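Long-range contacts in type III Pentaketide Synthase (PDB 3EUO), which probably works as an acyltransferase of the chalcone and stilbene synthase family, a type III polyketide synthase that makes pentaketides: residues E72-F77 with C111-N116; E175-M180 with F201-S206. All coordinates share one frame; numbering follows the deposited sequence.

Contact 1: residues E72-F77 with C111-N116; sequences ELHEVF and CTDSAN
F77 offers one face of its ring to D113. The methylene carbon CB of D113 sits 3.4 Å from the ring centroid and 5° off the ring normal, a CH-pi contact over the centre of the face. With CG anti to the backbone N (chi1 -167°), the D113 carboxylate carries on over the same face, CG lying 3.5 Å from CD2 of F77. Its plane is 6° from that of the ring, so the two flat groups are stacked. The favourable part of this contact is the CB-H over the ring, and the short aspartate side chain lets its carboxylate lie flat along the phenyl. T112 meets the same ring at its edge, OG1 being 3.4 Å from CE1; this hydroxyl turns its polarity elsewhere, to a hydrogen bond with E175. One turn earlier, the imidazole of H74 lies beside the D113 carboxylate, nearly coplanar with it, and against the A115 methyl group, although the exact placing of its ring atoms is doubtful. The small A115 lets the loop pass close by the ring. Side-chain packing therefore joins these segments, and the backbones come nearest at H74 and D113, with CA atoms 6.1 Å apart. The contact pins the first turns of helix 70-96 to the loop that follows strand 105-109. Y119, at the start of helix 119-127, adds an edge-to-face partner for F77. The same loop borders the dimer interface: S114 bonds to W250 of the second subunit, and H74 packs on V245 of that subunit, in its strand 241-246.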
# COMPACT_ATOMS: atom_id res chain seq x y z
N GLU A 72 14.99 11.66 7.80
CA GLU A 72 16.33 11.62 7.25
C GLU A 72 16.54 10.33 6.45
O GLU A 72 17.17 10.34 5.39
CB GLU A 72 17.37 11.81 8.35
CG GLU A 72 17.40 13.26 8.88
CD GLU A 72 18.05 13.42 10.25
OE1 GLU A 72 18.19 12.43 11.01
OE2 GLU A 72 18.41 14.57 10.59
N LEU A 73 15.97 9.24 6.95
CA LEU A 73 15.94 7.97 6.21
C LEU A 73 15.23 8.13 4.88
O LEU A 73 15.71 7.66 3.85
CB LEU A 73 15.28 6.87 7.05
CG LEU A 73 16.08 6.37 8.25
CD1 LEU A 73 15.21 5.47 9.12
CD2 LEU A 73 17.34 5.63 7.81
N HIS A 74 14.09 8.81 4.90
CA HIS A 74 13.32 8.99 3.68
C HIS A 74 14.13 9.72 2.61
O HIS A 74 14.09 9.35 1.44
CB HIS A 74 12.00 9.73 3.92
CG HIS A 74 11.29 10.05 2.65
ND1 HIS A 74 11.27 11.31 2.10
CD2 HIS A 74 10.62 9.25 1.78
CE1 HIS A 74 10.60 11.28 0.96
NE2 HIS A 74 10.20 10.04 0.74
N GLU A 75 14.87 10.74 3.02
CA GLU A 75 15.69 11.51 2.09
C GLU A 75 16.66 10.61 1.32
O GLU A 75 16.81 10.76 0.11
CB GLU A 75 16.42 12.63 2.82
CG GLU A 75 15.47 13.74 3.25
CD GLU A 75 16.06 14.68 4.29
OE1 GLU A 75 17.19 14.45 4.77
OE2 GLU A 75 15.37 15.67 4.63
N VAL A 76 17.28 9.67 2.02
CA VAL A 76 18.24 8.75 1.40
C VAL A 76 17.55 7.63 0.60
O VAL A 76 18.07 7.18 -0.44
CB VAL A 76 19.27 8.23 2.44
CG1 VAL A 76 20.05 7.01 1.92
CG2 VAL A 76 20.25 9.35 2.79
N PHE A 77 16.37 7.20 1.07
CA PHE A 77 15.54 6.27 0.28
C PHE A 77 15.28 6.88 -1.10
O PHE A 77 15.40 6.20 -2.12
CB PHE A 77 14.22 5.97 1.00
CG PHE A 77 13.43 4.85 0.37
CD1 PHE A 77 13.61 3.54 0.81
CD2 PHE A 77 12.51 5.10 -0.65
CE1 PHE A 77 12.87 2.49 0.24
CE2 PHE A 77 11.77 4.06 -1.23
CZ PHE A 77 11.96 2.75 -0.77
N CYS A 111 8.82 -1.78 2.53
CA CYS A 111 8.49 -1.57 3.95
C CYS A 111 9.50 -0.64 4.61
O CYS A 111 9.47 -0.46 5.83
CB CYS A 111 8.41 -2.91 4.69
SG CYS A 111 9.97 -3.78 4.74
N THR A 112 10.37 -0.02 3.80
CA THR A 112 11.47 0.79 4.35
C THR A 112 11.36 2.28 3.99
O THR A 112 12.34 3.05 4.07
CB THR A 112 12.83 0.20 3.95
OG1 THR A 112 12.85 -0.07 2.54
CG2 THR A 112 13.10 -1.09 4.72
N ASP A 113 10.15 2.67 3.60
CA ASP A 113 9.80 4.06 3.35
C ASP A 113 8.31 4.31 3.60
O ASP A 113 7.48 3.40 3.49
CB ASP A 113 10.11 4.45 1.90
CG ASP A 113 10.05 5.96 1.68
OD1 ASP A 113 10.73 6.68 2.45
OD2 ASP A 113 9.35 6.43 0.76
N SER A 114 7.99 5.55 3.92
CA SER A 114 6.62 6.05 3.89
C SER A 114 6.66 7.45 3.30
O SER A 114 7.50 8.26 3.69
CB SER A 114 6.03 6.11 5.30
OG SER A 114 4.74 6.69 5.28
N ALA A 115 5.75 7.72 2.36
CA ALA A 115 5.78 8.99 1.64
C ALA A 115 4.44 9.23 0.96
O ALA A 115 3.75 8.28 0.63
CB ALA A 115 6.89 8.99 0.58
N ASN A 116 4.08 10.50 0.78
CA ASN A 116 2.92 10.86 -0.02
C ASN A 116 3.31 12.11 -0.80
O ASN A 116 3.51 13.16 -0.19
CB ASN A 116 1.69 11.16 0.84
CG ASN A 116 1.36 10.05 1.81
OD1 ASN A 116 1.95 9.96 2.89
ND2 ASN A 116 0.39 9.22 1.45

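Contact 2: residues E175-M180 with F201-S206; sequences EVSTTM and FSDCAS
D203 grips the turn at S177 and T178 with both carboxylate oxygens. OD1 takes two consecutive backbone N-H groups: T178 N, 2.9 Å away, comes in on the syn lone pair at a fairly straight 164°, whereas S177 N at 2.7 Å from OD1 arrives from above the carboxylate plane along a more bent path. OD2 accepts from the T178 hydroxyl in a short bond, OG1 to OD2 2.5 Å. Threonine can give this because OG1 stands between its backbone N and carbonyl carbon (chi1 62°), leaving CG2 to pack on the S202 CA. With an alanine at D203, both N-H groups and the hydroxyl would probably lose their acceptor, and the turn would be freer to move. The small S177 suits the close approach of its OG to F201 CB (3.3 Å); OG is also within weak hydrogen-bonding reach of S202 O, at 2.9 Å. These groups sit just beyond the ends of two neighbouring strands of the large mixed sheet of the thiolase-like fold, after 168-175 and before 204-211. E175 and C204 form their antiparallel hydrogen-bonded pair, E175 N to C204 O 3.0 Å and C204 N to E175 O 3.1 Å, which sets D203 opposite the turn. The 3-10 segment 178-180 then leads into helix 181-191, with M180 at its N-cap. Farther out, I54 N and S53 OG bond to D203 OD2 and T178 OG1 respectively, and the buried E175 carboxylate bonds to S332.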
# COMPACT_ATOMS: atom_id res chain seq x y z
N GLU A 175 13.88 -1.98 -1.42
CA GLU A 175 14.11 -1.93 0.02
C GLU A 175 15.48 -1.35 0.31
O GLU A 175 16.46 -1.71 -0.34
CB GLU A 175 13.99 -3.33 0.67
CG GLU A 175 12.66 -4.06 0.40
CD GLU A 175 11.46 -3.49 1.16
OE1 GLU A 175 11.58 -2.47 1.87
OE2 GLU A 175 10.37 -4.10 1.03
N VAL A 176 15.51 -0.40 1.23
CA VAL A 176 16.77 0.14 1.76
C VAL A 176 16.72 -0.06 3.27
O VAL A 176 16.10 0.73 4.00
CB VAL A 176 16.97 1.63 1.41
CG1 VAL A 176 18.29 2.15 1.99
CG2 VAL A 176 16.93 1.85 -0.11
N SER A 177 17.34 -1.13 3.74
CA SER A 177 17.29 -1.51 5.15
C SER A 177 18.58 -1.15 5.90
O SER A 177 18.55 -0.97 7.12
CB SER A 177 17.05 -3.01 5.27
OG SER A 177 18.13 -3.72 4.68
N THR A 178 19.70 -1.07 5.19
CA THR A 178 21.01 -0.95 5.86
C THR A 178 21.19 0.36 6.60
O THR A 178 21.98 0.44 7.54
CB THR A 178 22.21 -1.16 4.90
OG1 THR A 178 22.19 -0.14 3.89
CG2 THR A 178 22.18 -2.55 4.28
N THR A 179 20.44 1.38 6.17
CA THR A 179 20.51 2.71 6.78
C THR A 179 19.91 2.73 8.19
O THR A 179 20.05 3.71 8.91
CB THR A 179 19.81 3.76 5.90
OG1 THR A 179 18.49 3.29 5.55
CG2 THR A 179 20.61 4.00 4.61
N MET A 180 19.23 1.65 8.56
CA MET A 180 18.60 1.54 9.87
C MET A 180 19.52 0.85 10.89
O MET A 180 19.10 0.56 12.01
CB MET A 180 17.22 0.87 9.76
CG MET A 180 16.14 1.82 9.17
SD MET A 180 14.53 1.05 8.85
CE MET A 180 14.18 1.74 7.24
N PHE A 201 19.85 -8.07 6.97
CA PHE A 201 19.17 -7.28 5.94
C PHE A 201 20.07 -6.42 5.06
O PHE A 201 21.06 -5.84 5.51
CB PHE A 201 18.03 -6.46 6.55
CG PHE A 201 16.84 -7.28 6.91
CD1 PHE A 201 15.94 -7.70 5.93
CD2 PHE A 201 16.63 -7.67 8.24
CE1 PHE A 201 14.83 -8.47 6.27
CE2 PHE A 201 15.51 -8.45 8.58
CZ PHE A 201 14.62 -8.85 7.60
N SER A 202 19.69 -6.35 3.79
CA SER A 202 20.44 -5.64 2.76
C SER A 202 19.50 -4.82 1.85
O SER A 202 18.27 -4.85 2.01
CB SER A 202 21.24 -6.65 1.93
OG SER A 202 20.38 -7.60 1.30
N ASP A 203 20.10 -4.13 0.88
CA ASP A 203 19.41 -3.18 0.01
C ASP A 203 19.39 -3.70 -1.43
O ASP A 203 20.38 -4.26 -1.90
CB ASP A 203 20.11 -1.81 0.02
CG ASP A 203 20.32 -1.26 1.42
OD1 ASP A 203 19.60 -1.68 2.35
OD2 ASP A 203 21.22 -0.41 1.60
N CYS A 204 18.27 -3.51 -2.11
CA CYS A 204 18.10 -3.98 -3.48
C CYS A 204 16.83 -3.43 -4.09
O CYS A 204 15.88 -3.10 -3.38
CB CYS A 204 18.03 -5.51 -3.51
SG CYS A 204 18.01 -6.25 -5.18
N ALA A 205 16.81 -3.36 -5.42
CA ALA A 205 15.54 -3.18 -6.13
C ALA A 205 15.46 -4.24 -7.20
O ALA A 205 16.46 -4.60 -7.81
CB ALA A 205 15.43 -1.79 -6.73
N SER A 206 14.25 -4.75 -7.43
CA SER A 206 14.05 -5.75 -8.46
C SER A 206 12.67 -5.57 -9.05
O SER A 206 11.76 -5.09 -8.38
CB SER A 206 14.19 -7.15 -7.88
OG SER A 206 13.27 -7.37 -6.84

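Overall arrangement
Contact 1 closes before contact 2 opens along the chain, and their centres lie about 11 Å apart on the same side of the chain's centre, within the N-terminal domain of the chalcone and stilbene synthase family. Strands 105-109 and 168-175 run side by side and parallel in the large sheet; the loops that follow them supply a segment to each contact. The contacts meet through E175, whose OE1 lies 2.8 Å from T112 OG1 and 2.9 Å from C111 N, both probable hydrogen bonds. L73 of helix 70-96 also packs on T179 and M180. The strand ends of contact 2 are thus joined, through E175 and the 111-116 loop, to a region that reaches the second subunit.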